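Local coordinates for G protein coupled receptor (Arabidopsis thaliana, PDB 3T33) that binds zinc, belongs to the LanC-like protein family and may take part in abscisic acid signalling, at residues A[104-108]-A[140-144]; A[318-322]-A[357-362]; A[179-183]-A[411-415]. One frame throughout, in Å; residues are numbered along the deposited sequence.

Overall arrangement
From the N terminus, contact 1 comes first and closes a short loop of 31 residues, joining helices 101-118 and 130-144 at the periphery of the all-helical domain. The chain then enters contact 3 at helix 174-188 and leaves it only at the C-terminal residues, so this contact closes a loop of 227 residues. Nested inside that loop is contact 2, which ties helix 308-324 to helix 353-375 on the opposite side of the chain's centre from contact 1, the centres of the two contacts about 33 Å apart. Contact 3 lies nearest the middle, bringing the chain end onto helix 174-188, with the side chain of Tyr413 about 11 Å from the zinc ion.

Contact 1: A[104-108]-A[140-144]; sequences LKLCL and AAKCL
Leu104 and Leu108, one turn apart on helix 101-118, close over Ala140 and Leu144, which have the same spacing on helix 130-144. The apolar meeting of these four residues makes up most of the contact. The methyl of Ala140 faces the branch of Leu108, with CB 3.6 Å from Leu108 CD2, while Leu104 CD1 reaches the same methyl at 3.8 Å. Leu104 spreads its two methyls over both turns: CD1 goes to Ala140, and CD2 comes to 3.8 Å from Leu144 CB and also brushes Cys143 CB. With CG anti to the backbone N (chi1 -173°), the fork of Leu144 reaches back across the gap, its CD2 3.7 Å from Leu108 CD1.

The two helices run roughly antiparallel, their N-to-C directions 143° apart and their local axes 10.0 Å apart at closest approach. They belong to the alpha/alpha toroid, the double helical barrel of LanC-like proteins, and the small Ala140 marks the near point of the backbones, 6.6 Å from CA to CA of Leu108.

A sulfur contact adds to the buried side: Cys107 SG touches Ala140 CB at 3.9 Å. Phe92 of helix 84-98 packs against both Cys107 and Cys143, and Leu149 of helix 147-158 against Leu108 and Ala141, so neighbouring helices line this pair.

Aliphatic cover comes from Lys105. Its chain leaves the backbone away from helix 130-144, but bends along its outer half and crosses the Leu144 side chain at about a right angle, CE against CD1.

Contact 2: A[318-322]-A[357-362]; sequences GEVVW and YRAKAF
Arg358 and Glu319 form a salt bridge, with NH1 of the arginine donating to OE2 of the glutamate over 3.0 Å at an N-H...O angle of 153°. The donor meets OE2 from above the carboxylate plane, and the two flat groups are steeply turned against each other, so this is a single-bond grip and not a paired, coplanar one. The other terminal nitrogen, NH2, forms a salt bridge with Glu17, which also accepts a hydrogen bond from Trp322 NE1. Carboxylates at both terminal nitrogens thus fix the rotation of the guanidinium, and Glu17 holds both it and the indole N-H.

The same guanidinium lies flat on the indole of Trp322, the planes only 4° apart. Arg358 CZ sits 3.7 Å from the centroid of the five-membered ring, a cation-pi stack. Farther back along the arginine, CG makes a CH-pi contact with the six-membered ring, 3.5 Å from its centroid. The chain is extended from CG to NE, which keeps its whole length against one face of the indole.

Helices 308-324 and 353-375, both in the alpha/alpha toroid of the LanC-like fold, run in roughly the same direction here, 27° apart, but their local axes stand 12.0 Å apart; the large side chains of Trp322 and Arg358 span that separation.

Beyond the stack, Ala361 CB abuts the edge of the indole, 3.8 Å from Trp322 CH2. Phe362 meets Trp322 rim to rim, its CE1 3.7 Å from Trp322 CE3, with neither ring over the other's face. The far end of this phenyl ring, CZ, approaches Val321 O edge-on at 3.6 Å, while Phe343 of helix 336-350 packs edge-to-face against Phe362.

Contact 3: A[179-183]-A[411-415]; sequences WACLF and PGYEL
Gly412 lies over one face of the Trp179 indole, where the C-terminal tail of the LanC-like alpha/alpha toroid returns to helix 174-188. Its CA makes a CH-pi contact 3.9 Å from the centroid of the six-membered ring, and its carbonyl carbon comes within 3.5 Å of Trp179 CZ2, so it is main chain that lies on the ring face. The backbone turns here with a positive phi of 73°, a value that favours glycine.

Tyr413 supplies the polar bond of the contact. Trp179 NE1 donates to its carbonyl O over 2.7 Å at 162°, a short and nearly straight bond. The acceptor lies close to the indole plane, whereas the donor stands well above the carbonyl plane. The side chain of Tyr413 leaves the backbone away from helix 174-188; its hydroxyl is hydrogen-bonded to Thr297 and its ring is edge-to-face with Trp287. This side chain lies about 9 Å from that of Cys288, a zinc ligand.

Glu414 also leaves the backbone away from the helix, and its carboxylate forms a salt bridge with Arg348, but its carbonyl O comes to the indole edge at 3.6 Å from Trp179 CZ2.

Leu415, the last residue, covers the indole face opposite Gly412, so the tail clasps the ring from two sides and along one edge. A chi1 of -160° sets CG of Trp179 across CB from the backbone N and carries the ring into this clasp. Leu415 CD2 lies over the five-membered ring and also touches Leu182 CB. The other methyl, CD1, sits 3.6 Å from Trp179 CZ2 and reaches past it to Phe183, 3.9 Å from the CA of that residue.

Contact 1: A[104-108]-A[140-144]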
loop_
_atom_site.group_PDB
_atom_site.type_symbol
_atom_site.label_atom_id
_atom_site.label_comp_id
_atom_site.label_asym_id
_atom_site.label_seq_id
_atom_site.Cartn_x
_atom_site.Cartn_y
_atom_site.Cartn_z
ATOM N N LEU A 104 -20.271 -4.751 3.602
ATOM C CA LEU A 104 -19.884 -4.454 4.976
ATOM C C LEU A 104 -20.206 -5.608 5.927
ATOM O O LEU A 104 -19.390 -5.970 6.759
ATOM C CB LEU A 104 -20.577 -3.193 5.426
ATOM C CG LEU A 104 -20.362 -2.671 6.854
ATOM C CD1 LEU A 104 -18.878 -2.298 7.065
ATOM C CD2 LEU A 104 -21.235 -1.479 7.042
ATOM N N LYS A 105 -21.382 -6.214 5.771
ATOM C CA LYS A 105 -21.775 -7.352 6.600
ATOM C C LYS A 105 -20.844 -8.499 6.364
ATOM O O LYS A 105 -20.430 -9.163 7.290
ATOM C CB LYS A 105 -23.244 -7.776 6.343
ATOM C CG LYS A 105 -24.199 -7.124 7.337
ATOM C CD LYS A 105 -25.587 -6.883 6.764
ATOM C CE LYS A 105 -26.198 -5.611 7.359
ATOM N NZ LYS A 105 -26.868 -4.728 6.290
ATOM N N LEU A 106 -20.531 -8.762 5.114
ATOM C CA LEU A 106 -19.753 -9.934 4.845
ATOM C C LEU A 106 -18.366 -9.689 5.465
ATOM O O LEU A 106 -17.780 -10.601 6.087
ATOM C CB LEU A 106 -19.648 -10.186 3.345
ATOM C CG LEU A 106 -18.968 -11.530 3.066
ATOM C CD1 LEU A 106 -19.760 -12.636 3.824
ATOM C CD2 LEU A 106 -18.881 -11.829 1.564
ATOM N N CYS A 107 -17.865 -8.457 5.250
ATOM C CA CYS A 107 -16.667 -7.929 5.887
ATOM C C CYS A 107 -16.595 -8.375 7.338
ATOM O O CYS A 107 -15.683 -9.095 7.724
ATOM C CB CYS A 107 -16.643 -6.382 5.834
ATOM S SG CYS A 107 -15.160 -5.696 6.728
ATOM N N LEU A 108 -17.598 -7.967 8.107
ATOM C CA LEU A 108 -17.651 -8.272 9.534
ATOM C C LEU A 108 -17.714 -9.742 9.863
ATOM O O LEU A 108 -17.177 -10.160 10.889
ATOM C CB LEU A 108 -18.810 -7.550 10.207
ATOM C CG LEU A 108 -18.434 -6.091 10.421
ATOM C CD1 LEU A 108 -19.672 -5.324 10.771
ATOM C CD2 LEU A 108 -17.382 -5.937 11.483
ATOM N N ALA A 140 -15.276 -1.214 10.722
ATOM C CA ALA A 140 -16.434 -1.811 10.048
ATOM C C ALA A 140 -17.673 -1.758 10.938
ATOM O O ALA A 140 -18.723 -1.400 10.456
ATOM C CB ALA A 140 -16.138 -3.210 9.551
ATOM N N ALA A 141 -17.522 -2.028 12.239
ATOM C CA ALA A 141 -18.634 -1.908 13.225
ATOM C C ALA A 141 -19.159 -0.502 13.417
ATOM O O ALA A 141 -20.355 -0.296 13.605
ATOM C CB ALA A 141 -18.248 -2.525 14.608
ATOM N N LYS A 142 -18.248 0.460 13.440
ATOM C CA LYS A 142 -18.629 1.856 13.477
ATOM C C LYS A 142 -19.440 2.195 12.210
ATOM O O LYS A 142 -20.454 2.865 12.292
ATOM C CB LYS A 142 -17.381 2.772 13.617
ATOM C CG LYS A 142 -17.594 4.082 14.416
ATOM C CD LYS A 142 -18.281 3.805 15.764
ATOM C CE LYS A 142 -18.441 5.030 16.668
ATOM N NZ LYS A 142 -19.140 4.591 17.927
ATOM N N CYS A 143 -19.031 1.716 11.043
ATOM C CA CYS A 143 -19.795 2.070 9.834
ATOM C C CYS A 143 -21.198 1.472 9.899
ATOM O O CYS A 143 -22.186 2.141 9.566
ATOM C CB CYS A 143 -19.068 1.648 8.565
ATOM S SG CYS A 143 -17.528 2.539 8.371
ATOM N N LEU A 144 -21.276 0.241 10.384
ATOM C CA LEU A 144 -22.513 -0.458 10.491
ATOM C C LEU A 144 -23.457 0.125 11.559
ATOM O O LEU A 144 -24.664 -0.047 11.472
ATOM C CB LEU A 144 -22.257 -1.943 10.689
ATOM C CG LEU A 144 -23.491 -2.855 10.644
ATOM C CD1 LEU A 144 -24.132 -2.939 9.215
ATOM C CD2 LEU A 144 -23.155 -4.232 11.187
#

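Contact 2: A[318-322]-A[357-362]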
loop_
_atom_site.group_PDB
_atom_site.type_symbol
_atom_site.label_atom_id
_atom_site.label_comp_id
_atom_site.label_asym_id
_atom_site.label_seq_id
_atom_site.Cartn_x
_atom_site.Cartn_y
_atom_site.Cartn_z
ATOM N N GLY A 318 9.276 8.139 -9.228
ATOM C CA GLY A 318 8.216 7.858 -10.189
ATOM C C GLY A 318 8.675 7.487 -11.591
ATOM O O GLY A 318 8.016 6.673 -12.277
ATOM N N GLU A 319 9.796 8.073 -12.045
ATOM C CA GLU A 319 10.355 7.713 -13.376
ATOM C C GLU A 319 10.942 6.319 -13.388
ATOM O O GLU A 319 10.832 5.607 -14.358
ATOM C CB GLU A 319 11.436 8.704 -13.816
ATOM C CG GLU A 319 10.948 10.122 -13.928
ATOM C CD GLU A 319 9.890 10.280 -15.005
ATOM O OE1 GLU A 319 10.019 9.663 -16.072
ATOM O OE2 GLU A 319 8.934 11.033 -14.788
ATOM N N VAL A 320 11.571 5.905 -12.309
ATOM C CA VAL A 320 12.063 4.531 -12.211
ATOM C C VAL A 320 10.921 3.512 -12.264
ATOM O O VAL A 320 10.981 2.477 -12.969
ATOM C CB VAL A 320 12.765 4.388 -10.893
ATOM C CG1 VAL A 320 13.218 2.931 -10.679
ATOM C CG2 VAL A 320 13.905 5.419 -10.841
ATOM N N VAL A 321 9.859 3.798 -11.509
ATOM C CA VAL A 321 8.618 2.984 -11.630
ATOM C C VAL A 321 8.034 3.026 -13.061
ATOM O O VAL A 321 7.669 1.987 -13.656
ATOM C CB VAL A 321 7.592 3.416 -10.582
ATOM C CG1 VAL A 321 6.457 2.378 -10.514
ATOM C CG2 VAL A 321 8.310 3.499 -9.216
ATOM N N TRP A 322 7.994 4.211 -13.656
ATOM C CA TRP A 322 7.446 4.265 -15.011
ATOM C C TRP A 322 8.229 3.396 -15.990
ATOM O O TRP A 322 7.618 2.723 -16.839
ATOM C CB TRP A 322 7.278 5.706 -15.499
ATOM C CG TRP A 322 6.645 5.863 -16.837
ATOM C CD1 TRP A 322 7.207 6.457 -17.914
ATOM C CD2 TRP A 322 5.310 5.465 -17.247
ATOM N NE1 TRP A 322 6.337 6.423 -18.968
ATOM C CE2 TRP A 322 5.167 5.836 -18.592
ATOM C CE3 TRP A 322 4.240 4.809 -16.608
ATOM C CZ2 TRP A 322 3.972 5.602 -19.341
ATOM C CZ3 TRP A 322 3.038 4.561 -17.349
ATOM C CH2 TRP A 322 2.927 4.967 -18.697
ATOM N N TYR A 357 -2.755 9.584 -15.681
ATOM C CA TYR A 357 -2.583 8.828 -16.891
ATOM C C TYR A 357 -1.647 7.624 -16.690
ATOM O O TYR A 357 -1.868 6.546 -17.238
ATOM C CB TYR A 357 -2.058 9.712 -18.020
ATOM C CG TYR A 357 -1.747 8.882 -19.186
ATOM C CD1 TYR A 357 -2.758 8.370 -20.000
ATOM C CD2 TYR A 357 -0.459 8.502 -19.429
ATOM C CE1 TYR A 357 -2.457 7.539 -21.073
ATOM C CE2 TYR A 357 -0.174 7.691 -20.438
ATOM C CZ TYR A 357 -1.158 7.220 -21.275
ATOM O OH TYR A 357 -0.751 6.380 -22.317
ATOM N N ARG A 358 -0.565 7.825 -15.953
ATOM C CA ARG A 358 0.351 6.733 -15.694
ATOM C C ARG A 358 -0.281 5.607 -14.870
ATOM O O ARG A 358 -0.038 4.458 -15.166
ATOM C CB ARG A 358 1.682 7.236 -15.142
ATOM C CG ARG A 358 2.554 7.846 -16.248
ATOM C CD ARG A 358 3.821 8.454 -15.668
ATOM N NE ARG A 358 4.634 9.008 -16.738
ATOM C CZ ARG A 358 5.889 9.425 -16.615
ATOM N NH1 ARG A 358 6.513 9.362 -15.456
ATOM N NH2 ARG A 358 6.498 9.926 -17.671
ATOM N N ALA A 359 -1.130 5.955 -13.913
ATOM C CA ALA A 359 -1.838 4.958 -13.103
ATOM C C ALA A 359 -2.848 4.301 -14.031
ATOM O O ALA A 359 -3.027 3.094 -14.036
ATOM C CB ALA A 359 -2.572 5.616 -11.892
ATOM N N LYS A 360 -3.458 5.101 -14.869
ATOM C CA LYS A 360 -4.413 4.547 -15.833
ATOM C C LYS A 360 -3.748 3.537 -16.781
ATOM O O LYS A 360 -4.302 2.479 -17.085
ATOM C CB LYS A 360 -5.121 5.716 -16.561
ATOM C CG LYS A 360 -5.858 5.444 -17.804
ATOM C CD LYS A 360 -6.512 6.767 -18.310
ATOM C CE LYS A 360 -7.553 6.499 -19.422
ATOM N NZ LYS A 360 -7.820 7.742 -20.177
ATOM N N ALA A 361 -2.538 3.840 -17.225
ATOM C CA ALA A 361 -1.829 2.913 -18.117
ATOM C C ALA A 361 -1.503 1.607 -17.380
ATOM O O ALA A 361 -1.643 0.529 -17.939
ATOM C CB ALA A 361 -0.547 3.546 -18.654
ATOM N N PHE A 362 -1.080 1.690 -16.118
ATOM C CA PHE A 362 -0.722 0.415 -15.449
ATOM C C PHE A 362 -1.999 -0.383 -15.208
ATOM O O PHE A 362 -2.027 -1.559 -15.405
ATOM C CB PHE A 362 0.015 0.669 -14.145
ATOM C CG PHE A 362 1.512 0.737 -14.275
ATOM C CD1 PHE A 362 2.115 1.267 -15.406
ATOM C CD2 PHE A 362 2.333 0.264 -13.219
ATOM C CE1 PHE A 362 3.512 1.336 -15.518
ATOM C CE2 PHE A 362 3.714 0.338 -13.301
ATOM C CZ PHE A 362 4.322 0.894 -14.467
#

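Contact 3: A[179-183]-A[411-415]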
loop_
_atom_site.group_PDB
_atom_site.type_symbol
_atom_site.label_atom_id
_atom_site.label_comp_id
_atom_site.label_asym_id
_atom_site.label_seq_id
_atom_site.Cartn_x
_atom_site.Cartn_y
_atom_site.Cartn_z
ATOM N N TRP A 179 1.114 2.101 13.032
ATOM C CA TRP A 179 0.254 2.295 11.854
ATOM C C TRP A 179 -1.265 1.956 12.118
ATOM O O TRP A 179 -2.124 2.785 11.823
ATOM C CB TRP A 179 0.826 1.561 10.616
ATOM C CG TRP A 179 0.266 2.103 9.264
ATOM C CD1 TRP A 179 0.918 2.923 8.358
ATOM C CD2 TRP A 179 -1.059 1.875 8.714
ATOM N NE1 TRP A 179 0.105 3.185 7.284
ATOM C CE2 TRP A 179 -1.120 2.575 7.478
ATOM C CE3 TRP A 179 -2.183 1.132 9.138
ATOM C CZ2 TRP A 179 -2.296 2.559 6.629
ATOM C CZ3 TRP A 179 -3.353 1.092 8.303
ATOM C CH2 TRP A 179 -3.376 1.814 7.041
ATOM N N ALA A 180 -1.545 0.812 12.754
ATOM C CA ALA A 180 -2.911 0.383 13.089
ATOM C C ALA A 180 -3.622 1.345 13.996
ATOM O O ALA A 180 -4.852 1.546 13.860
ATOM C CB ALA A 180 -2.913 -1.009 13.750
ATOM N N CYS A 181 -2.880 1.849 14.991
ATOM C CA CYS A 181 -3.405 2.830 15.906
ATOM C C CYS A 181 -3.808 4.063 15.090
ATOM O O CYS A 181 -4.866 4.549 15.275
ATOM C CB CYS A 181 -2.350 3.267 16.955
ATOM S SG CYS A 181 -1.738 1.904 18.019
ATOM N N LEU A 182 -2.878 4.625 14.304
ATOM C CA LEU A 182 -3.178 5.815 13.486
ATOM C C LEU A 182 -4.394 5.558 12.606
ATOM O O LEU A 182 -5.285 6.323 12.585
ATOM C CB LEU A 182 -1.989 6.178 12.659
ATOM C CG LEU A 182 -0.779 6.622 13.502
ATOM C CD1 LEU A 182 0.477 6.643 12.689
ATOM C CD2 LEU A 182 -1.060 8.013 14.196
ATOM N N PHE A 183 -4.461 4.392 12.000
ATOM C CA PHE A 183 -5.567 4.021 11.159
ATOM C C PHE A 183 -6.896 3.988 11.933
ATOM O O PHE A 183 -7.902 4.576 11.517
ATOM C CB PHE A 183 -5.268 2.640 10.559
ATOM C CG PHE A 183 -6.440 2.006 9.863
ATOM C CD1 PHE A 183 -7.381 1.269 10.594
ATOM C CD2 PHE A 183 -6.601 2.133 8.456
ATOM C CE1 PHE A 183 -8.511 0.637 9.948
ATOM C CE2 PHE A 183 -7.700 1.478 7.783
ATOM C CZ PHE A 183 -8.655 0.725 8.527
ATOM N N PRO A 411 -2.993 0.199 0.437
ATOM C CA PRO A 411 -3.591 -0.469 1.628
ATOM C C PRO A 411 -2.505 -0.802 2.671
ATOM O O PRO A 411 -1.443 -1.372 2.329
ATOM C CB PRO A 411 -4.202 -1.744 1.054
ATOM C CG PRO A 411 -3.388 -2.033 -0.182
ATOM C CD PRO A 411 -2.899 -0.688 -0.731
ATOM N N GLY A 412 -2.718 -0.405 3.919
ATOM C CA GLY A 412 -1.733 -0.717 4.936
ATOM C C GLY A 412 -0.455 0.119 4.841
ATOM O O GLY A 412 0.508 -0.158 5.546
ATOM N N TYR A 413 -0.454 1.138 3.974
ATOM C CA TYR A 413 0.709 2.000 3.857
ATOM C C TYR A 413 0.375 3.486 3.968
ATOM O O TYR A 413 0.813 4.188 4.891
ATOM C CB TYR A 413 1.526 1.722 2.601
ATOM C CG TYR A 413 2.985 2.194 2.773
ATOM C CD1 TYR A 413 3.877 1.488 3.647
ATOM C CD2 TYR A 413 3.462 3.343 2.126
ATOM C CE1 TYR A 413 5.226 1.886 3.819
ATOM C CE2 TYR A 413 4.822 3.772 2.275
ATOM C CZ TYR A 413 5.689 3.047 3.134
ATOM O OH TYR A 413 6.990 3.485 3.341
ATOM N N GLU A 414 -0.432 3.971 3.042
ATOM C CA GLU A 414 -0.837 5.379 3.088
ATOM C C GLU A 414 -2.048 5.639 3.951
ATOM O O GLU A 414 -3.033 4.913 3.987
ATOM C CB GLU A 414 -1.079 5.911 1.646
ATOM C CG GLU A 414 0.156 5.900 0.811
ATOM C CD GLU A 414 -0.067 6.372 -0.619
ATOM O OE1 GLU A 414 -0.797 5.672 -1.371
ATOM O OE2 GLU A 414 0.496 7.440 -0.983
ATOM N N LEU A 415 -1.978 6.721 4.643
ATOM C CA LEU A 415 -3.053 7.165 5.441
ATOM C C LEU A 415 -3.429 8.534 4.854
ATOM O O LEU A 415 -4.345 9.126 5.352
ATOM C CB LEU A 415 -2.517 7.336 6.867
ATOM C CG LEU A 415 -2.890 6.486 8.074
ATOM C CD1 LEU A 415 -4.023 5.449 7.889
ATOM C CD2 LEU A 415 -1.680 5.937 8.746
#